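Local coordinates for aspartate-semialdehyde dehydrogenase 2 (Vibrio cholerae, PDB 2R00), which catalyses the NADPH-dependent reductive dephosphorylation of L-aspartyl-4-phosphate to L-aspartate-semialdehyde, a step on the way to lysine, methionine and threonine, at residues A324-I327 with A328-L331; W218-Q221 with K222-D226; V92-T96 with S97-Y101; A254-D257 with A258-M262. All blocks are in the same frame, centred on the assembly; numbering follows the deposited sequence.

Contact 1. Residues A324-I327 with A328-L331; sequences AVQI and AELL
Val325 and Glu329 stand one helical turn apart in helix 316-335, the long C-terminal helix that packs against the Rossmann-type nucleotide-binding domain, and their side chains run past each other at a slant. Methyl CG1 of Val325 comes within 3.9 Å of Glu329 OE1, while the acid's CG lies 3.3 Å from Val325 O. Glu329 is drawn out almost straight beyond CG, with chi1 -74° setting CG on the backbone-N side, and the stem therefore leans back along the preceding turn. Its OE2 reaches over the stem of Gln326, 3.7 Å from that residue's CA and 4.1 Å from its CG, whereas the Gln326 amide itself turns away to Glu111. A water joins the two residues: it donates to Gln326 O and to Glu329 OE2, so that the Gln326 carbonyl is gripped both by this water and by Leu330 N. Beyond this first shell, Arg26 forms a salt bridge with Glu329 OE2, which together with the Glu111 bond ties the polar flank of the helix to its surroundings. On the apolar flank Ala324, Ile327 and Ala328 rest on Ile93 of strand 91-94, and Val325 turns to helix 14-25. The turns themselves are regular, and Leu331 N donates to Ile327 O over 2.9 Å, in the plane of that carbonyl.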
loop_
_atom_site.group_PDB
_atom_site.type_symbol
_atom_site.label_atom_id
_atom_site.label_comp_id
_atom_site.label_asym_id
_atom_site.label_seq_id
_atom_site.Cartn_x
_atom_site.Cartn_y
_atom_site.Cartn_z
ATOM N N ALA A 324 18.417 15.787 -10.332
ATOM C CA ALA A 324 19.843 16.002 -10.589
ATOM C C ALA A 324 20.110 17.262 -11.400
ATOM O O ALA A 324 21.015 18.031 -11.074
ATOM C CB ALA A 324 20.424 14.787 -11.314
ATOM N N VAL A 325 19.333 17.471 -12.461
ATOM C CA VAL A 325 19.477 18.682 -13.278
ATOM C C VAL A 325 19.062 19.947 -12.498
ATOM O O VAL A 325 19.746 20.973 -12.576
ATOM C CB VAL A 325 18.742 18.545 -14.638
ATOM C CG1 VAL A 325 18.922 19.798 -15.503
ATOM C CG2 VAL A 325 19.256 17.322 -15.389
ATOM N N GLN A 326 17.979 19.861 -11.716
ATOM C CA GLN A 326 17.559 20.978 -10.854
ATOM C C GLN A 326 18.632 21.387 -9.849
ATOM O O GLN A 326 18.793 22.577 -9.546
ATOM C CB GLN A 326 16.301 20.617 -10.078
ATOM C CG GLN A 326 15.017 20.611 -10.890
ATOM C CD GLN A 326 13.840 20.136 -10.065
ATOM O OE1 GLN A 326 13.726 18.954 -9.753
ATOM N NE2 GLN A 326 12.959 21.060 -9.703
ATOM N N ILE A 327 19.347 20.396 -9.314
ATOM C CA ILE A 327 20.504 20.652 -8.466
ATOM C C ILE A 327 21.536 21.468 -9.238
ATOM O O ILE A 327 22.007 22.486 -8.738
ATOM C CB ILE A 327 21.151 19.332 -7.937
ATOM C CG1 ILE A 327 20.186 18.597 -6.992
ATOM C CG2 ILE A 327 22.474 19.638 -7.238
ATOM C CD1 ILE A 327 20.562 17.140 -6.685
ATOM N N ALA A 328 21.870 21.017 -10.454
ATOM C CA ALA A 328 22.864 21.682 -11.313
ATOM C C ALA A 328 22.466 23.114 -11.677
ATOM O O ALA A 328 23.321 23.996 -11.797
ATOM C CB ALA A 328 23.090 20.878 -12.587
ATOM N N GLU A 329 21.170 23.318 -11.889
ATOM C CA GLU A 329 20.635 24.627 -12.220
ATOM C C GLU A 329 20.897 25.592 -11.085
ATOM O O GLU A 329 21.384 26.690 -11.317
ATOM C CB GLU A 329 19.137 24.524 -12.508
ATOM C CG GLU A 329 18.821 23.892 -13.855
ATOM C CD GLU A 329 17.349 23.566 -14.026
ATOM O OE1 GLU A 329 16.980 23.101 -15.115
ATOM O OE2 GLU A 329 16.564 23.750 -13.069
ATOM N N LEU A 330 20.598 25.171 -9.856
ATOM C CA LEU A 330 20.801 26.012 -8.680
ATOM C C LEU A 330 22.280 26.220 -8.363
ATOM O O LEU A 330 22.698 27.308 -7.952
ATOM C CB LEU A 330 20.067 25.418 -7.477
ATOM C CG LEU A 330 18.706 25.983 -7.070
ATOM C CD1 LEU A 330 17.874 26.477 -8.242
ATOM C CD2 LEU A 330 17.937 24.933 -6.267
ATOM N N LEU A 331 23.065 25.170 -8.571
ATOM C CA LEU A 331 24.503 25.217 -8.361
ATOM C C LEU A 331 25.117 26.304 -9.246
ATOM O O LEU A 331 25.827 27.181 -8.768
ATOM C CB LEU A 331 25.115 23.842 -8.671
ATOM C CG LEU A 331 26.627 23.673 -8.562
ATOM C CD1 LEU A 331 27.089 23.932 -7.140
ATOM C CD2 LEU A 331 27.025 22.281 -9.018
HETATM O O HOH W 1 16.444 24.189 -10.115
#

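Contact 2. Residues W218-Q221 with K222-D226; sequences WETQ and KIFND
Thr220 and Phe224 run alongside each other in the same direction, one turn apart at the C-terminal end of helix 211-223. The threonine methyl CG2 is 3.9 Å from Phe224 CD2 and also brushes CE2. With chi1 -64° the Thr220 hydroxyl sits beside the backbone N, bonded to Met216 O, and CG2 is anti to that N, on the Phe224 side. The same ring carbon CD2 sits 3.5 Å from Thr220 O, the carbonyl that accepts Phe224 N. Ile223 instead lays CG1 and CD1 against the backbone of Glu219, with CG1 3.3 Å from Glu219 O; the Glu219 carboxylate leads away to Asn130 N and Thr133 OG1. Gln221 extends its chain to bond Ile229 O through NE2, its CB and CG each 4.0 Å from Asp226 O. A Schellman motif ends the helix here. Asn225 adopts positive phi (52°), and this turn of the backbone brings Asp226 N to Gln221 O at 2.9 Å and Asn225 N to Lys222 O. The extended Lys222 carries NZ to the carbonyls of Asp102 and Ile105. On its buried flank the helix end packs against helix 131-147 through Thr220, Ile223 and Phe224, whose ring stacks with Tyr144, while Thr220 and Phe224 also meet Ile152 of strand 149-159 and Gln221 touches Met230 of strand 230-238.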
loop_
_atom_site.group_PDB
_atom_site.type_symbol
_atom_site.label_atom_id
_atom_site.label_comp_id
_atom_site.label_asym_id
_atom_site.label_seq_id
_atom_site.Cartn_x
_atom_site.Cartn_y
_atom_site.Cartn_z
ATOM N N TRP A 218 17.087 7.386 6.930
ATOM C CA TRP A 218 18.276 8.221 7.026
ATOM C C TRP A 218 18.282 9.327 5.974
ATOM O O TRP A 218 18.646 10.470 6.279
ATOM C CB TRP A 218 19.545 7.362 6.938
ATOM C CG TRP A 218 19.656 6.353 8.058
ATOM C CD1 TRP A 218 19.224 6.508 9.358
ATOM C CD2 TRP A 218 20.258 5.053 7.989
ATOM N NE1 TRP A 218 19.503 5.370 10.088
ATOM C CE2 TRP A 218 20.150 4.469 9.280
ATOM C CE3 TRP A 218 20.886 4.323 6.966
ATOM C CZ2 TRP A 218 20.630 3.190 9.567
ATOM C CZ3 TRP A 218 21.365 3.037 7.258
ATOM C CH2 TRP A 218 21.227 2.488 8.545
ATOM N N GLU A 219 17.864 8.996 4.752
ATOM C CA GLU A 219 17.681 10.018 3.711
ATOM C C GLU A 219 16.648 11.080 4.108
ATOM O O GLU A 219 16.892 12.266 3.946
ATOM C CB GLU A 219 17.320 9.381 2.362
ATOM C CG GLU A 219 18.458 8.556 1.743
ATOM C CD GLU A 219 18.160 8.078 0.324
ATOM O OE1 GLU A 219 17.517 8.815 -0.443
ATOM O OE2 GLU A 219 18.605 6.962 -0.038
ATOM N N THR A 220 15.503 10.645 4.627
ATOM C CA THR A 220 14.403 11.543 5.011
ATOM C C THR A 220 14.795 12.522 6.124
ATOM O O THR A 220 14.531 13.730 6.031
ATOM C CB THR A 220 13.152 10.723 5.420
ATOM O OG1 THR A 220 12.692 9.994 4.276
ATOM C CG2 THR A 220 12.029 11.613 5.925
ATOM N N GLN A 221 15.441 11.988 7.161
ATOM C CA GLN A 221 15.926 12.789 8.287
ATOM C C GLN A 221 17.017 13.784 7.886
ATOM O O GLN A 221 17.056 14.906 8.410
ATOM C CB GLN A 221 16.438 11.872 9.400
ATOM C CG GLN A 221 15.331 11.101 10.118
ATOM C CD GLN A 221 15.865 10.140 11.166
ATOM O OE1 GLN A 221 17.033 9.734 11.127
ATOM N NE2 GLN A 221 15.005 9.754 12.100
ATOM N N LYS A 222 17.911 13.357 6.989
ATOM C CA LYS A 222 18.959 14.224 6.442
ATOM C C LYS A 222 18.378 15.391 5.639
ATOM O O LYS A 222 18.748 16.547 5.861
ATOM C CB LYS A 222 19.932 13.426 5.566
ATOM C CG LYS A 222 21.128 14.217 5.048
ATOM C CD LYS A 222 22.228 13.298 4.518
ATOM C CE LYS A 222 23.524 14.055 4.191
ATOM N NZ LYS A 222 24.658 13.097 3.876
ATOM N N ILE A 223 17.486 15.092 4.703
ATOM C CA ILE A 223 16.921 16.126 3.831
ATOM C C ILE A 223 16.122 17.158 4.639
ATOM O O ILE A 223 16.294 18.359 4.442
ATOM C CB ILE A 223 16.116 15.525 2.660
ATOM C CG1 ILE A 223 17.066 14.758 1.733
ATOM C CG2 ILE A 223 15.389 16.622 1.859
ATOM C CD1 ILE A 223 16.399 13.689 0.850
ATOM N N PHE A 224 15.290 16.687 5.564
ATOM C CA PHE A 224 14.565 17.584 6.478
ATOM C C PHE A 224 15.503 18.251 7.480
ATOM O O PHE A 224 15.127 19.228 8.137
ATOM C CB PHE A 224 13.482 16.821 7.260
ATOM C CG PHE A 224 12.157 16.657 6.522
ATOM C CD1 PHE A 224 11.572 17.721 5.842
ATOM C CD2 PHE A 224 11.476 15.441 6.562
ATOM C CE1 PHE A 224 10.333 17.572 5.185
ATOM C CE2 PHE A 224 10.236 15.284 5.909
ATOM C CZ PHE A 224 9.669 16.356 5.220
ATOM N N ASN A 225 16.715 17.705 7.602
ATOM C CA ASN A 225 17.686 18.113 8.619
ATOM C C ASN A 225 17.073 18.095 10.021
ATOM O O ASN A 225 17.214 19.045 10.800
ATOM C CB ASN A 225 18.298 19.484 8.286
ATOM C CG ASN A 225 19.538 19.778 9.106
ATOM O OD1 ASN A 225 20.293 18.868 9.474
ATOM N ND2 ASN A 225 19.751 21.052 9.410
ATOM N N ASP A 226 16.384 17.001 10.336
ATOM C CA ASP A 226 15.588 16.934 11.546
ATOM C C ASP A 226 15.619 15.512 12.112
ATOM O O ASP A 226 14.789 14.672 11.748
ATOM C CB ASP A 226 14.163 17.412 11.240
ATOM C CG ASP A 226 13.268 17.471 12.474
ATOM O OD1 ASP A 226 12.140 18.012 12.348
ATOM O OD2 ASP A 226 13.667 16.974 13.550
#

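Contact 3. Residues V92-T96 with S97-Y101; sequences VIDNT and SHFRY
Asp94, at the end of strand 91-94, and Phe99 meet at about a right angle: carboxylate oxygen OD2 stands at the ring edge, near the ring plane and 3.5 Å from CD2. This is the tight side of the contact, where the chain leaves the mixed sheet of the nucleotide-binding domain and enters the type I beta turn from Ser97 to Arg100. OD2 also accepts from Thr96 OG1 over 2.7 Å, on its syn side but 30° out of the carboxylate plane, and OD1 is bonded to Ser78 OG. The threonine hydroxyl serves both ways, because its oxygen in turn receives His98 N at 3.0 Å; chi1 80° tucks OG1 over the backbone, flanked by N and C, from where it reaches both partners. A water completes the knot, donating to Asp94 OD2 and Thr96 O and accepting from Phe99 N. The outer side is looser: His98 is exposed, although its CD2 lies over the centre of the Phe99 ring. Across the turn, Arg100 lays one guanidinium face over the Thr96 carbonyl, with Thr96 C 3.4 Å above the plane; NE donates to Asn128 O instead. Arg100 is a predicted phosphate-binding residue. Asp94 OD2 thus gathers two donors and an aromatic edge, consistent with a stabilised negative charge, and the folded turn probably sets the arginine's position.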
loop_
_atom_site.group_PDB
_atom_site.type_symbol
_atom_site.label_atom_id
_atom_site.label_comp_id
_atom_site.label_asym_id
_atom_site.label_seq_id
_atom_site.Cartn_x
_atom_site.Cartn_y
_atom_site.Cartn_z
ATOM N N VAL A 92 30.524 17.052 -8.719
ATOM C CA VAL A 92 29.840 15.821 -9.108
ATOM C C VAL A 92 28.459 15.781 -8.461
ATOM O O VAL A 92 28.327 15.955 -7.253
ATOM C CB VAL A 92 30.648 14.560 -8.703
ATOM C CG1 VAL A 92 29.924 13.273 -9.112
ATOM C CG2 VAL A 92 32.057 14.600 -9.301
ATOM N N ILE A 93 27.434 15.590 -9.281
ATOM C CA ILE A 93 26.089 15.331 -8.783
ATOM C C ILE A 93 25.854 13.836 -8.980
ATOM O O ILE A 93 25.850 13.348 -10.107
ATOM C CB ILE A 93 25.020 16.225 -9.484
ATOM C CG1 ILE A 93 25.260 17.704 -9.119
ATOM C CG2 ILE A 93 23.611 15.772 -9.091
ATOM C CD1 ILE A 93 24.836 18.716 -10.189
ATOM N N ASP A 94 25.722 13.115 -7.865
ATOM C CA ASP A 94 25.828 11.660 -7.882
ATOM C C ASP A 94 24.496 10.966 -7.709
ATOM O O ASP A 94 23.905 11.005 -6.635
ATOM C CB ASP A 94 26.789 11.160 -6.799
ATOM C CG ASP A 94 27.161 9.711 -6.999
ATOM O OD1 ASP A 94 27.511 9.363 -8.148
ATOM O OD2 ASP A 94 27.096 8.923 -6.027
ATOM N N ASN A 95 24.052 10.298 -8.763
ATOM C CA ASN A 95 22.809 9.543 -8.696
ATOM C C ASN A 95 23.063 8.079 -8.369
ATOM O O ASN A 95 22.716 7.186 -9.151
ATOM C CB ASN A 95 21.996 9.702 -9.982
ATOM C CG ASN A 95 20.644 9.016 -9.900
ATOM O OD1 ASN A 95 19.846 9.301 -9.016
ATOM N ND2 ASN A 95 20.407 8.082 -10.798
ATOM N N THR A 96 23.705 7.841 -7.218
ATOM C CA THR A 96 23.824 6.499 -6.642
ATOM C C THR A 96 23.584 6.590 -5.142
ATOM O O THR A 96 23.454 7.689 -4.586
ATOM C CB THR A 96 25.229 5.828 -6.913
ATOM O OG1 THR A 96 26.208 6.334 -5.998
ATOM C CG2 THR A 96 25.703 6.095 -8.334
ATOM N N SER A 97 23.541 5.442 -4.473
ATOM C CA SER A 97 23.464 5.442 -3.006
ATOM C C SER A 97 24.811 5.741 -2.347
ATOM O O SER A 97 24.863 6.035 -1.149
ATOM C CB SER A 97 22.935 4.098 -2.489
ATOM O OG SER A 97 23.791 3.065 -2.932
ATOM N N HIS A 98 25.902 5.684 -3.112
ATOM C CA HIS A 98 27.235 5.676 -2.476
ATOM C C HIS A 98 27.512 6.822 -1.498
ATOM O O HIS A 98 27.943 6.561 -0.368
ATOM C CB HIS A 98 28.406 5.513 -3.467
ATOM C CG HIS A 98 29.730 5.378 -2.774
ATOM N ND1 HIS A 98 30.099 4.237 -2.092
ATOM C CD2 HIS A 98 30.744 6.259 -2.607
ATOM C CE1 HIS A 98 31.278 4.425 -1.526
ATOM N NE2 HIS A 98 31.695 5.643 -1.829
ATOM N N PHE A 99 27.263 8.068 -1.908
ATOM C CA PHE A 99 27.602 9.239 -1.060
ATOM C C PHE A 99 26.447 9.856 -0.282
ATOM O O PHE A 99 26.624 10.877 0.390
ATOM C CB PHE A 99 28.261 10.345 -1.885
ATOM C CG PHE A 99 29.573 9.963 -2.475
ATOM C CD1 PHE A 99 30.716 9.930 -1.694
ATOM C CD2 PHE A 99 29.672 9.658 -3.829
ATOM C CE1 PHE A 99 31.946 9.567 -2.247
ATOM C CE2 PHE A 99 30.894 9.311 -4.394
ATOM C CZ PHE A 99 32.032 9.258 -3.605
ATOM N N ARG A 100 25.268 9.244 -0.355
ATOM C CA ARG A 100 24.067 9.842 0.259
ATOM C C ARG A 100 24.162 10.005 1.778
ATOM O O ARG A 100 23.525 10.884 2.330
ATOM C CB ARG A 100 22.806 9.033 -0.074
ATOM C CG ARG A 100 22.448 8.961 -1.552
ATOM C CD ARG A 100 21.123 8.255 -1.766
ATOM N NE ARG A 100 20.843 8.142 -3.197
ATOM C CZ ARG A 100 20.248 7.105 -3.776
ATOM N NH1 ARG A 100 19.853 6.069 -3.051
ATOM N NH2 ARG A 100 20.057 7.106 -5.090
ATOM N N TYR A 101 24.937 9.149 2.443
ATOM C CA TYR A 101 24.930 9.062 3.927
ATOM C C TYR A 101 26.192 9.669 4.536
ATOM O O TYR A 101 26.339 9.705 5.757
ATOM C CB TYR A 101 24.676 7.595 4.396
ATOM C CG TYR A 101 23.583 6.974 3.559
ATOM C CD1 TYR A 101 23.891 6.173 2.456
ATOM C CD2 TYR A 101 22.237 7.267 3.810
ATOM C CE1 TYR A 101 22.884 5.656 1.644
ATOM C CE2 TYR A 101 21.225 6.753 2.996
ATOM C CZ TYR A 101 21.559 5.959 1.915
ATOM O OH TYR A 101 20.565 5.458 1.110
HETATM O O HOH W 2 25.653 9.281 -3.863
#

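Contact 4. Residues A254-D257 with A258-M262; sequences APID and AEQVM
With chi1 -60° and the chain extended beyond CG, Gln260 reaches back along the first turn of helix 258-267 until OE1 accepts Asp257 N at 2.7 Å. The bond is nearly straight (164° at the hydrogen), with the donor in the plane of the amide carbonyl. Asp257 answers in the other direction: chi1 -155° swings CG away from its backbone N, and OD1 then uses its anti lone pair to take Glu259 N at 3.2 Å. Asp257 O accepts Val261 N as well, nearly along the C=O axis, and, weakly, Gln260 N. Beside these polar links, Ile256 crosses Gln260 and Val261 at a slant. Gln260 OE1 passes 3.5 Å from Ile256 CG1, and the same CG1 makes an apolar contact under the cap with Val261 CG1, 4.0 Å away. Asn299 of strand 292-300 bonds with its side-chain amide to Ile256 O and Ala258 N. Asp257 as N-cap, paired with Gln260 three residues on, makes a capping box, here at the start of a helix that packs on the sheet of the dimerisation domain.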
loop_
_atom_site.group_PDB
_atom_site.type_symbol
_atom_site.label_atom_id
_atom_site.label_comp_id
_atom_site.label_asym_id
_atom_site.label_seq_id
_atom_site.Cartn_x
_atom_site.Cartn_y
_atom_site.Cartn_z
ATOM N N ALA A 254 0.473 19.894 14.440
ATOM C CA ALA A 254 -0.788 20.626 14.585
ATOM C C ALA A 254 -1.822 20.051 13.622
ATOM O O ALA A 254 -1.452 19.562 12.545
ATOM C CB ALA A 254 -0.583 22.103 14.311
ATOM N N PRO A 255 -3.122 20.117 13.989
ATOM C CA PRO A 255 -4.163 19.586 13.107
ATOM C C PRO A 255 -4.197 20.355 11.801
ATOM O O PRO A 255 -3.937 21.558 11.792
ATOM C CB PRO A 255 -5.465 19.850 13.880
ATOM C CG PRO A 255 -5.061 20.135 15.279
ATOM C CD PRO A 255 -3.686 20.693 15.226
ATOM N N ILE A 256 -4.500 19.659 10.709
ATOM C CA ILE A 256 -4.678 20.298 9.403
ATOM C C ILE A 256 -5.705 19.538 8.561
ATOM O O ILE A 256 -5.664 18.308 8.476
ATOM C CB ILE A 256 -3.332 20.473 8.640
ATOM C CG1 ILE A 256 -3.530 21.385 7.424
ATOM C CG2 ILE A 256 -2.716 19.111 8.259
ATOM C CD1 ILE A 256 -2.236 21.800 6.757
ATOM N N ASP A 257 -6.622 20.277 7.944
ATOM C CA ASP A 257 -7.712 19.668 7.194
ATOM C C ASP A 257 -7.222 19.201 5.835
ATOM O O ASP A 257 -6.410 19.882 5.200
ATOM C CB ASP A 257 -8.877 20.651 7.027
ATOM C CG ASP A 257 -10.211 19.949 6.831
ATOM O OD1 ASP A 257 -10.414 19.313 5.767
ATOM O OD2 ASP A 257 -11.064 20.036 7.746
ATOM N N ALA A 258 -7.716 18.043 5.400
ATOM C CA ALA A 258 -7.403 17.493 4.085
ATOM C C ALA A 258 -7.599 18.530 2.977
ATOM O O ALA A 258 -6.804 18.607 2.043
ATOM C CB ALA A 258 -8.246 16.273 3.813
ATOM N N GLU A 259 -8.659 19.326 3.099
ATOM C CA GLU A 259 -8.981 20.364 2.118
ATOM C C GLU A 259 -7.884 21.413 2.045
ATOM O O GLU A 259 -7.574 21.905 0.968
ATOM C CB GLU A 259 -10.315 21.037 2.454
ATOM C CG GLU A 259 -11.526 20.133 2.334
ATOM C CD GLU A 259 -11.835 19.729 0.895
ATOM O OE1 GLU A 259 -11.414 20.445 -0.048
ATOM O OE2 GLU A 259 -12.508 18.689 0.711
ATOM N N GLN A 260 -7.307 21.749 3.199
ATOM C CA GLN A 260 -6.224 22.728 3.256
ATOM C C GLN A 260 -4.983 22.174 2.555
ATOM O O GLN A 260 -4.436 22.820 1.651
ATOM C CB GLN A 260 -5.918 23.140 4.700
ATOM C CG GLN A 260 -7.113 23.781 5.419
ATOM C CD GLN A 260 -6.905 23.961 6.922
ATOM O OE1 GLN A 260 -6.662 22.995 7.664
ATOM N NE2 GLN A 260 -7.030 25.205 7.384
ATOM N N VAL A 261 -4.564 20.966 2.927
ATOM C CA VAL A 261 -3.392 20.380 2.270
ATOM C C VAL A 261 -3.590 20.156 0.759
ATOM O O VAL A 261 -2.647 20.329 -0.012
ATOM C CB VAL A 261 -2.744 19.175 3.061
ATOM C CG1 VAL A 261 -3.500 18.858 4.334
ATOM C CG2 VAL A 261 -2.522 17.941 2.184
ATOM N N MET A 262 -4.812 19.847 0.322
ATOM C CA MET A 262 -5.075 19.753 -1.121
ATOM C C MET A 262 -4.874 21.093 -1.829
ATOM O O MET A 262 -4.320 21.136 -2.931
ATOM C CB MET A 262 -6.466 19.183 -1.420
ATOM C CG MET A 262 -6.538 17.672 -1.280
ATOM S SD MET A 262 -8.014 16.927 -1.994
ATOM C CE MET A 262 -9.226 17.313 -0.733
#

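How the contacts relate
The four contacts show local packing answering to its place in the fold. Contacts 1 and 3 are buried and meet where helix 316-335 packs on strand 91-94: Ala328 CB lies 3.7 Å from Ile93 CD1, and their meeting is apolar. Contact 2, partly buried in the dimerisation domain, meets contact 3 through polar atoms instead, Lys222 NZ lying 2.9 Å from Arg100 O and Glu219 OE2 weakly bonded to Tyr101 OH, close to the predicted phosphate site. Contact 4 stands apart, its centre about 34 Å from that of contact 3, and is the most peripheral. Helix start and helix end also differ: side chains cap the start in contact 4, whereas the Schellman bonds of contact 2 run between backbone atoms.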